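Local coordinates for protein ribose-phosphate pyrophosphokinase (Mycobacterium smegmatis, PDB 5MP7) that probably makes phosphoribosyl pyrophosphate by transferring the pyrophosphoryl group of ATP to the 1-hydroxyl of ribose 5-phosphate in a magnesium-dependent reaction, at residues A306-I309 with R310-E314; E165-A168 with D169-M172; W74-E77 with Q78-I82; D140-Q143 with G144-D147. One frame throughout, in Å; residues are numbered along the deposited sequence.

Interaction 1 (A306-I309 with R310-E314); sequences ANTI and RAVFE
The guanidinium group of Arg310 lies with one face toward the carbonyl O of Ala306, while the Asn307 amide approaches it obliquely. Arg310 NH2 stands 3.6 Å from Asn307 OD1, and the two flat groups, turned 59° against each other, belong to side chains that run alongside one another in the same direction. The arginine gets there by folding: CG leaves anti to the backbone N (chi1 -158°), and a bend at chi3 (51°) brings the head group back over the preceding turn, where Arg310 NH1 comes within 4.4 Å of Ala306 CB. On the Asn307 amide, ND2 is bonded one turn earlier, to Pro303 O, which helps fix the direction in which OD1 faces.

Beneath these groups the backbone is ordinary alpha-helix. Four successive i to i+4 bonds join the halves, from Arg310 N to Ala306 O through to Phe313 N to Ile309 O, the last at 2.9 Å. Side chains on another flank follow the same spacing: Val312 CG2 rests 3.3 Å from Thr308 O and meets Thr308 CG2 at 4.4 Å. Thr308 OG1 is itself bonded to Leu304 O. Phe313 touches the preceding turn through CB, 3.2 Å from Ile309 O, while its ring leads away to a cation-pi contact with Lys10.

Helix 302-314 closes the modelled chain's regular structure by packing against the five-stranded parallel sheet: Ile309, Val312 and Phe313 meet Phe62 of strand 60-64, Thr308 reaches strands 131-135 and 150-153, and Ile309 also packs on Val27 and Leu31 of helix 21-31.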
loop_
_atom_site.group_PDB
_atom_site.type_symbol
_atom_site.label_atom_id
_atom_site.label_comp_id
_atom_site.label_asym_id
_atom_site.label_seq_id
_atom_site.Cartn_x
_atom_site.Cartn_y
_atom_site.Cartn_z
ATOM N N ALA A 306 -1.102 51.794 -47.477
ATOM C CA ALA A 306 -0.371 52.983 -47.011
ATOM C C ALA A 306 -1.013 54.268 -47.513
ATOM O O ALA A 306 -1.131 55.209 -46.749
ATOM C CB ALA A 306 1.089 52.926 -47.407
ATOM N N ASN A 307 -1.453 54.298 -48.765
ATOM C CA ASN A 307 -2.158 55.464 -49.300
ATOM C C ASN A 307 -3.471 55.744 -48.597
ATOM O O ASN A 307 -3.795 56.908 -48.360
ATOM C CB ASN A 307 -2.464 55.331 -50.775
ATOM C CG ASN A 307 -1.353 55.815 -51.654
ATOM O OD1 ASN A 307 -1.195 57.008 -51.855
ATOM N ND2 ASN A 307 -0.597 54.898 -52.207
ATOM N N THR A 308 -4.218 54.696 -48.266
ATOM C CA THR A 308 -5.462 54.869 -47.537
ATOM C C THR A 308 -5.241 55.408 -46.127
ATOM O O THR A 308 -5.963 56.297 -45.697
ATOM C CB THR A 308 -6.248 53.553 -47.430
ATOM O OG1 THR A 308 -6.447 53.019 -48.733
ATOM C CG2 THR A 308 -7.618 53.790 -46.847
ATOM N N ILE A 309 -4.246 54.883 -45.409
ATOM C CA ILE A 309 -3.896 55.383 -44.070
ATOM C C ILE A 309 -3.487 56.849 -44.133
ATOM O O ILE A 309 -3.918 57.644 -43.301
ATOM C CB ILE A 309 -2.763 54.561 -43.422
ATOM C CG1 ILE A 309 -3.272 53.152 -43.140
ATOM C CG2 ILE A 309 -2.230 55.182 -42.134
ATOM C CD1 ILE A 309 -2.203 52.205 -42.626
ATOM N N ARG A 310 -2.699 57.208 -45.135
ATOM C CA ARG A 310 -2.225 58.566 -45.268
ATOM C C ARG A 310 -3.395 59.526 -45.493
ATOM O O ARG A 310 -3.466 60.588 -44.874
ATOM C CB ARG A 310 -1.229 58.649 -46.412
ATOM C CG ARG A 310 -0.258 59.808 -46.395
ATOM C CD ARG A 310 1.145 59.587 -47.085
ATOM N NE ARG A 310 1.294 59.048 -48.476
ATOM C CZ ARG A 310 1.907 57.921 -48.880
ATOM N NH1 ARG A 310 2.432 57.051 -48.022
ATOM N NH2 ARG A 310 1.958 57.635 -50.176
ATOM N N ALA A 311 -4.327 59.144 -46.351
ATOM C CA ALA A 311 -5.475 59.987 -46.656
ATOM C C ALA A 311 -6.441 60.138 -45.467
ATOM O O ALA A 311 -6.971 61.215 -45.223
ATOM C CB ALA A 311 -6.228 59.423 -47.841
ATOM N N VAL A 312 -6.658 59.063 -44.739
ATOM C CA VAL A 312 -7.464 59.118 -43.516
ATOM C C VAL A 312 -6.811 60.009 -42.480
ATOM O O VAL A 312 -7.482 60.866 -41.874
ATOM C CB VAL A 312 -7.701 57.712 -42.915
ATOM C CG1 VAL A 312 -8.295 57.774 -41.517
ATOM C CG2 VAL A 312 -8.620 56.895 -43.833
ATOM N N PHE A 313 -5.512 59.792 -42.279
ATOM C CA PHE A 313 -4.746 60.564 -41.303
ATOM C C PHE A 313 -4.709 62.046 -41.664
ATOM O O PHE A 313 -4.863 62.892 -40.792
ATOM C CB PHE A 313 -3.320 60.021 -41.167
ATOM C CG PHE A 313 -2.470 60.802 -40.228
ATOM C CD1 PHE A 313 -2.794 60.862 -38.888
ATOM C CD2 PHE A 313 -1.366 61.511 -40.683
ATOM C CE1 PHE A 313 -2.022 61.615 -37.992
ATOM C CE2 PHE A 313 -0.591 62.262 -39.800
ATOM C CZ PHE A 313 -0.915 62.308 -38.457
ATOM N N GLU A 314 -4.452 62.354 -42.934
ATOM C CA GLU A 314 -4.394 63.750 -43.403
ATOM C C GLU A 314 -5.743 64.497 -43.238
ATOM O O GLU A 314 -5.785 65.708 -42.913
ATOM C CB GLU A 314 -3.861 63.830 -44.811
ATOM C CG GLU A 314 -2.346 63.586 -44.891
ATOM C CD GLU A 314 -1.828 63.426 -46.337
ATOM O OE1 GLU A 314 -2.637 62.986 -47.227
ATOM O OE2 GLU A 314 -0.616 63.722 -46.583
#

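Interaction 2 (E165-A168 with D169-M172); sequences EHYA and DEDM
Glu170 approaches Tyr167 at the edge of the phenol ring, near its plane, with Glu170 CG 4.1 Å from Tyr167 CD1. The two side chains run at a slant to each other, and the carboxylate is turned 39° from the ring. Behind this contact lies a type I beta turn from Tyr167 to Glu170, closed by a hydrogen bond of 3.1 Å from Glu170 N to Tyr167 O. The donor stands above the carbonyl plane, 62° out of it, as is usual for an i to i+3 turn. Met172 CE lies 3.8 Å from Tyr167 O; a bend at chi3 (-76°) keeps the methyl beside this oxygen, no farther from it than SD. Met172 SD also meets Tyr167 CB loosely, at 4.5 Å.

The polar ends are fixed from outside. Tyr167 OH is bonded to Glu278 OE1, and Glu170 OE1 to Thr225 OG1; the nearby carboxylate of Asp253 might make proton uptake by Glu170 somewhat easier, though Lys252 makes a long, weak ion pair with Glu170 that would work against this. Asp171 forms a salt bridge with Lys224 and pairs through its backbone with Thr225. The turn carries the chain from helix 156-167 into strand 172-176 of the seven-stranded mixed sheet, beside strand 225-230.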
loop_
_atom_site.group_PDB
_atom_site.type_symbol
_atom_site.label_atom_id
_atom_site.label_comp_id
_atom_site.label_asym_id
_atom_site.label_seq_id
_atom_site.Cartn_x
_atom_site.Cartn_y
_atom_site.Cartn_z
ATOM N N GLU A 165 -0.474 44.224 -68.495
ATOM C CA GLU A 165 0.983 44.196 -68.818
ATOM C C GLU A 165 1.435 42.850 -69.461
ATOM O O GLU A 165 2.285 42.857 -70.342
ATOM C CB GLU A 165 1.909 44.424 -67.585
ATOM C CG GLU A 165 1.853 45.733 -66.782
ATOM C CD GLU A 165 2.755 45.752 -65.486
ATOM O OE1 GLU A 165 3.753 44.972 -65.367
ATOM O OE2 GLU A 165 2.492 46.587 -64.567
ATOM N N HIS A 166 0.887 41.720 -69.029
ATOM C CA HIS A 166 1.372 40.424 -69.504
ATOM C C HIS A 166 0.508 39.650 -70.476
ATOM O O HIS A 166 0.990 38.717 -71.083
ATOM C CB HIS A 166 1.687 39.549 -68.311
ATOM C CG HIS A 166 2.668 40.164 -67.382
ATOM N ND1 HIS A 166 3.998 40.322 -67.703
ATOM C CD2 HIS A 166 2.522 40.654 -66.134
ATOM C CE1 HIS A 166 4.632 40.885 -66.690
ATOM N NE2 HIS A 166 3.762 41.082 -65.719
ATOM N N TYR A 167 -0.750 40.021 -70.628
ATOM C CA TYR A 167 -1.641 39.308 -71.534
ATOM C C TYR A 167 -2.403 40.243 -72.486
ATOM O O TYR A 167 -3.430 39.847 -73.027
ATOM C CB TYR A 167 -2.618 38.456 -70.723
ATOM C CG TYR A 167 -1.945 37.418 -69.866
ATOM C CD1 TYR A 167 -1.523 36.216 -70.407
ATOM C CD2 TYR A 167 -1.695 37.654 -68.515
ATOM C CE1 TYR A 167 -0.870 35.278 -69.630
ATOM C CE2 TYR A 167 -1.060 36.706 -67.718
ATOM C CZ TYR A 167 -0.659 35.512 -68.283
ATOM O OH TYR A 167 -0.016 34.544 -67.530
ATOM N N ALA A 168 -1.904 41.458 -72.733
ATOM C CA ALA A 168 -2.522 42.363 -73.724
ATOM C C ALA A 168 -2.618 41.730 -75.128
ATOM O O ALA A 168 -3.569 41.960 -75.869
ATOM C CB ALA A 168 -1.760 43.677 -73.807
ATOM N N ASP A 169 -1.615 40.926 -75.476
ATOM C CA ASP A 169 -1.522 40.283 -76.796
ATOM C C ASP A 169 -2.615 39.243 -77.018
ATOM O O ASP A 169 -2.914 38.902 -78.155
ATOM C CB ASP A 169 -0.145 39.595 -76.977
ATOM C CG ASP A 169 1.047 40.528 -76.697
ATOM O OD1 ASP A 169 0.876 41.766 -76.768
ATOM O OD2 ASP A 169 2.138 40.010 -76.383
ATOM N N GLU A 170 -3.190 38.730 -75.931
ATOM C CA GLU A 170 -4.131 37.630 -75.991
ATOM C C GLU A 170 -5.546 38.077 -76.349
ATOM O O GLU A 170 -5.887 39.262 -76.239
ATOM C CB GLU A 170 -4.130 36.874 -74.660
ATOM C CG GLU A 170 -2.789 36.277 -74.299
ATOM C CD GLU A 170 -2.482 35.050 -75.119
ATOM O OE1 GLU A 170 -2.661 33.926 -74.558
ATOM O OE2 GLU A 170 -2.098 35.235 -76.305
ATOM N N ASP A 171 -6.343 37.093 -76.765
ATOM C CA ASP A 171 -7.757 37.246 -77.081
ATOM C C ASP A 171 -8.540 36.797 -75.828
ATOM O O ASP A 171 -8.680 35.599 -75.571
ATOM C CB ASP A 171 -8.078 36.378 -78.310
ATOM C CG ASP A 171 -9.474 36.612 -78.880
ATOM O OD1 ASP A 171 -9.679 37.764 -79.274
ATOM O OD2 ASP A 171 -10.317 35.683 -78.995
ATOM N N MET A 172 -9.018 37.766 -75.046
ATOM C CA MET A 172 -9.509 37.505 -73.688
ATOM C C MET A 172 -11.040 37.382 -73.550
ATOM O O MET A 172 -11.776 38.054 -74.224
ATOM C CB MET A 172 -8.986 38.591 -72.741
ATOM C CG MET A 172 -7.468 38.533 -72.519
ATOM S SD MET A 172 -6.852 39.715 -71.276
ATOM C CE MET A 172 -6.886 41.272 -72.171
#

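Interaction 3 (W74-E77 with Q78-I82); sequences WLME and QLIMI
Trp74 joins Gln78 through the backbone, Gln78 N donating to Trp74 O at 3.1 Å, and the same carbonyl also accepts a bond from Gln65 NE2. The extended chain of Gln78 reaches toward the sheet, its NE2 held by Ile96 O. Next, Leu75 O takes the N-H of Leu79, and the two leucines touch through Leu75 CG and Leu79 CD1 at 4.5 Å.

Met76 does more with its side chain. Bends at chi2 (-57°) and chi3 (-46°) curl it along the helix surface, so that its SD lies 4.1 Å from Leu79 CD1 while its CE comes within 4.4 Å of Ile80 CD1. Glu77 runs side by side with Met81, Glu77 CG standing 4.2 Å from Met81 SD. Its buried carboxylate is satisfied beyond the helix, by Gln65 NE2 at OE1 and by a salt bridge from OE2 to Arg18.

Leu75, Met76, Leu79 and Ile80 also pack against a second subunit of the hexamer, where they meet Met76, Asn72, Leu119 and Pro114 of that chain. Helix 71-87 is the crossover helix of a beta-alpha-beta unit between parallel strands 60-64 and 92-97, the arrangement expected of the phosphoribosyltransferase-like alpha/beta domain.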
loop_
_atom_site.group_PDB
_atom_site.type_symbol
_atom_site.label_atom_id
_atom_site.label_comp_id
_atom_site.label_asym_id
_atom_site.label_seq_id
_atom_site.Cartn_x
_atom_site.Cartn_y
_atom_site.Cartn_z
ATOM N N TRP A 74 -7.401 35.860 -33.917
ATOM C CA TRP A 74 -6.872 37.130 -34.424
ATOM C C TRP A 74 -7.896 38.232 -34.348
ATOM O O TRP A 74 -7.552 39.401 -34.184
ATOM C CB TRP A 74 -6.334 37.007 -35.843
ATOM C CG TRP A 74 -5.326 35.951 -36.030
ATOM C CD1 TRP A 74 -5.410 34.931 -36.906
ATOM C CD2 TRP A 74 -4.115 35.764 -35.314
ATOM N NE1 TRP A 74 -4.328 34.107 -36.789
ATOM C CE2 TRP A 74 -3.502 34.606 -35.825
ATOM C CE3 TRP A 74 -3.480 36.464 -34.297
ATOM C CZ2 TRP A 74 -2.272 34.128 -35.369
ATOM C CZ3 TRP A 74 -2.250 35.976 -33.822
ATOM C CH2 TRP A 74 -1.659 34.817 -34.374
ATOM N N LEU A 75 -9.150 37.857 -34.478
ATOM C CA LEU A 75 -10.258 38.794 -34.296
ATOM C C LEU A 75 -10.340 39.291 -32.851
ATOM O O LEU A 75 -10.477 40.496 -32.619
ATOM C CB LEU A 75 -11.580 38.137 -34.728
ATOM C CG LEU A 75 -12.802 39.020 -34.584
ATOM C CD1 LEU A 75 -12.673 40.333 -35.374
ATOM C CD2 LEU A 75 -14.012 38.200 -35.025
ATOM N N MET A 76 -10.230 38.376 -31.881
ATOM C CA MET A 76 -10.144 38.780 -30.456
ATOM C C MET A 76 -8.913 39.623 -30.153
ATOM O O MET A 76 -9.023 40.573 -29.429
ATOM C CB MET A 76 -10.137 37.596 -29.525
ATOM C CG MET A 76 -11.484 36.886 -29.454
ATOM S SD MET A 76 -12.894 37.900 -28.953
ATOM C CE MET A 76 -12.216 38.785 -27.540
ATOM N N GLU A 77 -7.764 39.323 -30.763
ATOM C CA GLU A 77 -6.587 40.136 -30.543
ATOM C C GLU A 77 -6.806 41.572 -30.999
ATOM O O GLU A 77 -6.407 42.497 -30.317
ATOM C CB GLU A 77 -5.343 39.514 -31.210
ATOM C CG GLU A 77 -4.076 40.354 -31.038
ATOM C CD GLU A 77 -2.773 39.630 -31.435
ATOM O OE1 GLU A 77 -2.408 39.593 -32.654
ATOM O OE2 GLU A 77 -2.077 39.129 -30.507
ATOM N N GLN A 78 -7.415 41.753 -32.166
ATOM C CA GLN A 78 -7.730 43.080 -32.672
ATOM C C GLN A 78 -8.709 43.818 -31.767
ATOM O O GLN A 78 -8.500 44.989 -31.468
ATOM C CB GLN A 78 -8.279 42.984 -34.093
ATOM C CG GLN A 78 -8.492 44.328 -34.752
ATOM C CD GLN A 78 -8.611 44.222 -36.249
ATOM O OE1 GLN A 78 -9.262 43.317 -36.734
ATOM N NE2 GLN A 78 -7.938 45.093 -36.981
ATOM N N LEU A 79 -9.763 43.141 -31.311
ATOM C CA LEU A 79 -10.713 43.766 -30.382
ATOM C C LEU A 79 -10.071 44.157 -29.063
ATOM O O LEU A 79 -10.389 45.223 -28.537
ATOM C CB LEU A 79 -11.901 42.850 -30.073
ATOM C CG LEU A 79 -12.786 42.502 -31.262
ATOM C CD1 LEU A 79 -13.728 41.383 -30.886
ATOM C CD2 LEU A 79 -13.545 43.707 -31.753
ATOM N N ILE A 80 -9.182 43.313 -28.548
ATOM C CA ILE A 80 -8.460 43.602 -27.296
ATOM C C ILE A 80 -7.533 44.828 -27.448
ATOM O O ILE A 80 -7.514 45.679 -26.590
ATOM C CB ILE A 80 -7.721 42.371 -26.795
ATOM C CG1 ILE A 80 -8.731 41.408 -26.211
ATOM C CG2 ILE A 80 -6.731 42.687 -25.704
ATOM C CD1 ILE A 80 -8.230 39.968 -26.173
ATOM N N MET A 81 -6.830 44.932 -28.569
ATOM C CA MET A 81 -5.998 46.091 -28.856
ATOM C C MET A 81 -6.810 47.364 -28.974
ATOM O O MET A 81 -6.380 48.425 -28.528
ATOM C CB MET A 81 -5.207 45.894 -30.162
ATOM C CG MET A 81 -3.987 45.017 -29.966
ATOM S SD MET A 81 -3.171 44.404 -31.466
ATOM C CE MET A 81 -2.248 45.837 -31.936
ATOM N N ILE A 82 -7.958 47.283 -29.616
ATOM C CA ILE A 82 -8.832 48.442 -29.729
ATOM C C ILE A 82 -9.376 48.901 -28.352
ATOM O O ILE A 82 -9.404 50.094 -28.100
ATOM C CB ILE A 82 -9.952 48.176 -30.757
ATOM C CG1 ILE A 82 -9.345 48.117 -32.148
ATOM C CG2 ILE A 82 -11.017 49.272 -30.725
ATOM C CD1 ILE A 82 -10.192 47.405 -33.145
#

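Interaction 4 (D140-Q143 with G144-D147); sequences DQIQ and GFFD
Phe145 turns its ring over the backbone of Ile142: the CA of Ile142 sits above the ring centre, 4.0 Å from the centroid of Phe145 and 13° off the normal, a CH-pi contact. Ile142 CG1 adds a second touch, 3.9 Å from Phe145 CE2 at the ring's rim. With chi1 at -73°, Phe145 CG lies anti to its own carbonyl carbon, which swings the ring back across the preceding turn. An i to i+3 hydrogen bond of 3.0 Å from Phe145 N to Ile142 O ties the two residues through the backbone.

Residues 140-143 wind as 3-10 helix, Gln143 N reaching Asp140 O. The turn lies in the connection between strands 131-135 and 150-153 of the parallel sheet, shortly after His138, a predicted magnesium ligand whose side chain is about 5 Å from that of Ile142.

Gly144 meets the preceding turn through its backbone alone, its N gripped by Gln141 O at 2.8 Å; this donor sits well above the carbonyl plane of Gln141, in keeping with so tight a winding. The extended chain of Gln143 carries NE2 to Val150 O. The Phe145 ring also packs on Ala117, Arg118 and Ala121 of helix 116-127, whereas Ile142 rests on Tyr100, Ala103 and Leu137.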
loop_
_atom_site.group_PDB
_atom_site.type_symbol
_atom_site.label_atom_id
_atom_site.label_comp_id
_atom_site.label_asym_id
_atom_site.label_seq_id
_atom_site.Cartn_x
_atom_site.Cartn_y
_atom_site.Cartn_z
ATOM N N ASP A 140 -20.445 44.476 -51.400
ATOM C CA ASP A 140 -20.257 45.883 -51.185
ATOM C C ASP A 140 -21.182 46.411 -50.079
ATOM O O ASP A 140 -20.859 47.365 -49.396
ATOM C CB ASP A 140 -20.501 46.640 -52.495
ATOM C CG ASP A 140 -19.606 46.135 -53.682
ATOM O OD1 ASP A 140 -19.106 44.987 -53.628
ATOM O OD2 ASP A 140 -19.423 46.886 -54.678
ATOM N N GLN A 141 -22.298 45.745 -49.843
ATOM C CA GLN A 141 -23.269 46.183 -48.838
ATOM C C GLN A 141 -22.767 46.069 -47.421
ATOM O O GLN A 141 -23.290 46.751 -46.547
ATOM C CB GLN A 141 -24.605 45.438 -48.958
ATOM C CG GLN A 141 -25.424 45.864 -50.174
ATOM C CD GLN A 141 -24.857 45.318 -51.463
ATOM O OE1 GLN A 141 -24.375 44.189 -51.508
ATOM N NE2 GLN A 141 -24.865 46.131 -52.512
ATOM N N ILE A 142 -21.740 45.241 -47.182
ATOM C CA ILE A 142 -21.081 45.161 -45.859
ATOM C C ILE A 142 -20.616 46.548 -45.357
ATOM O O ILE A 142 -20.512 46.778 -44.160
ATOM C CB ILE A 142 -19.916 44.140 -45.900
ATOM C CG1 ILE A 142 -20.489 42.736 -46.010
ATOM C CG2 ILE A 142 -19.044 44.231 -44.658
ATOM C CD1 ILE A 142 -19.478 41.654 -46.287
ATOM N N GLN A 143 -20.331 47.446 -46.284
ATOM C CA GLN A 143 -20.030 48.826 -45.986
ATOM C C GLN A 143 -21.144 49.494 -45.125
ATOM O O GLN A 143 -20.865 50.261 -44.221
ATOM C CB GLN A 143 -19.841 49.538 -47.312
ATOM C CG GLN A 143 -19.126 50.858 -47.286
ATOM C CD GLN A 143 -18.945 51.417 -48.695
ATOM O OE1 GLN A 143 -19.834 51.294 -49.564
ATOM N NE2 GLN A 143 -17.805 52.049 -48.926
ATOM N N GLY A 144 -22.394 49.130 -45.341
ATOM C CA GLY A 144 -23.484 49.602 -44.493
ATOM C C GLY A 144 -23.693 48.924 -43.134
ATOM O O GLY A 144 -24.560 49.352 -42.368
ATOM N N PHE A 145 -22.900 47.910 -42.810
ATOM C CA PHE A 145 -23.015 47.219 -41.542
ATOM C C PHE A 145 -22.428 47.947 -40.379
ATOM O O PHE A 145 -22.681 47.582 -39.251
ATOM C CB PHE A 145 -22.357 45.849 -41.616
ATOM C CG PHE A 145 -23.121 44.833 -42.413
ATOM C CD1 PHE A 145 -24.311 45.130 -43.057
ATOM C CD2 PHE A 145 -22.614 43.562 -42.527
ATOM C CE1 PHE A 145 -24.971 44.172 -43.807
ATOM C CE2 PHE A 145 -23.269 42.604 -43.265
ATOM C CZ PHE A 145 -24.464 42.905 -43.901
ATOM N N PHE A 146 -21.619 48.953 -40.636
ATOM C CA PHE A 146 -20.900 49.684 -39.591
ATOM C C PHE A 146 -21.445 51.116 -39.507
ATOM O O PHE A 146 -21.623 51.763 -40.534
ATOM C CB PHE A 146 -19.411 49.680 -39.921
ATOM C CG PHE A 146 -18.556 50.310 -38.878
ATOM C CD1 PHE A 146 -18.301 49.642 -37.690
ATOM C CD2 PHE A 146 -18.011 51.571 -39.082
ATOM C CE1 PHE A 146 -17.502 50.206 -36.726
ATOM C CE2 PHE A 146 -17.217 52.154 -38.112
ATOM C CZ PHE A 146 -16.952 51.467 -36.936
ATOM N N ASP A 147 -21.732 51.579 -38.284
ATOM C CA ASP A 147 -22.285 52.902 -38.076
ATOM C C ASP A 147 -21.153 53.958 -38.076
ATOM O O ASP A 147 -20.773 54.482 -37.044
ATOM C CB ASP A 147 -23.081 52.947 -36.773
ATOM C CG ASP A 147 -23.626 54.377 -36.452
ATOM O OD1 ASP A 147 -24.153 55.074 -37.377
ATOM O OD2 ASP A 147 -23.530 54.790 -35.264
#

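How the interactions relate
Interaction 3 is the buried one, its helix wedged between its own domain and a second subunit; the others are partly buried and meet no other chain of the assembly. Interactions 1, 3 and 4 gather round the five-stranded parallel sheet, with centres 20 to 22 Å apart, whereas interaction 2 belongs to the mixed sheet, about 43 Å from interaction 3 between centres and across the chain's centre from it. Chemistry follows place: 74-82 and 306-314 share i to i+4 helical spacing, aliphatic and thioether with a buried carboxylate in the first, an amide and a guanidinium side by side at the rim of the second. The two turns close i to i+3, one beside carboxylates, one under a phenylalanine ring.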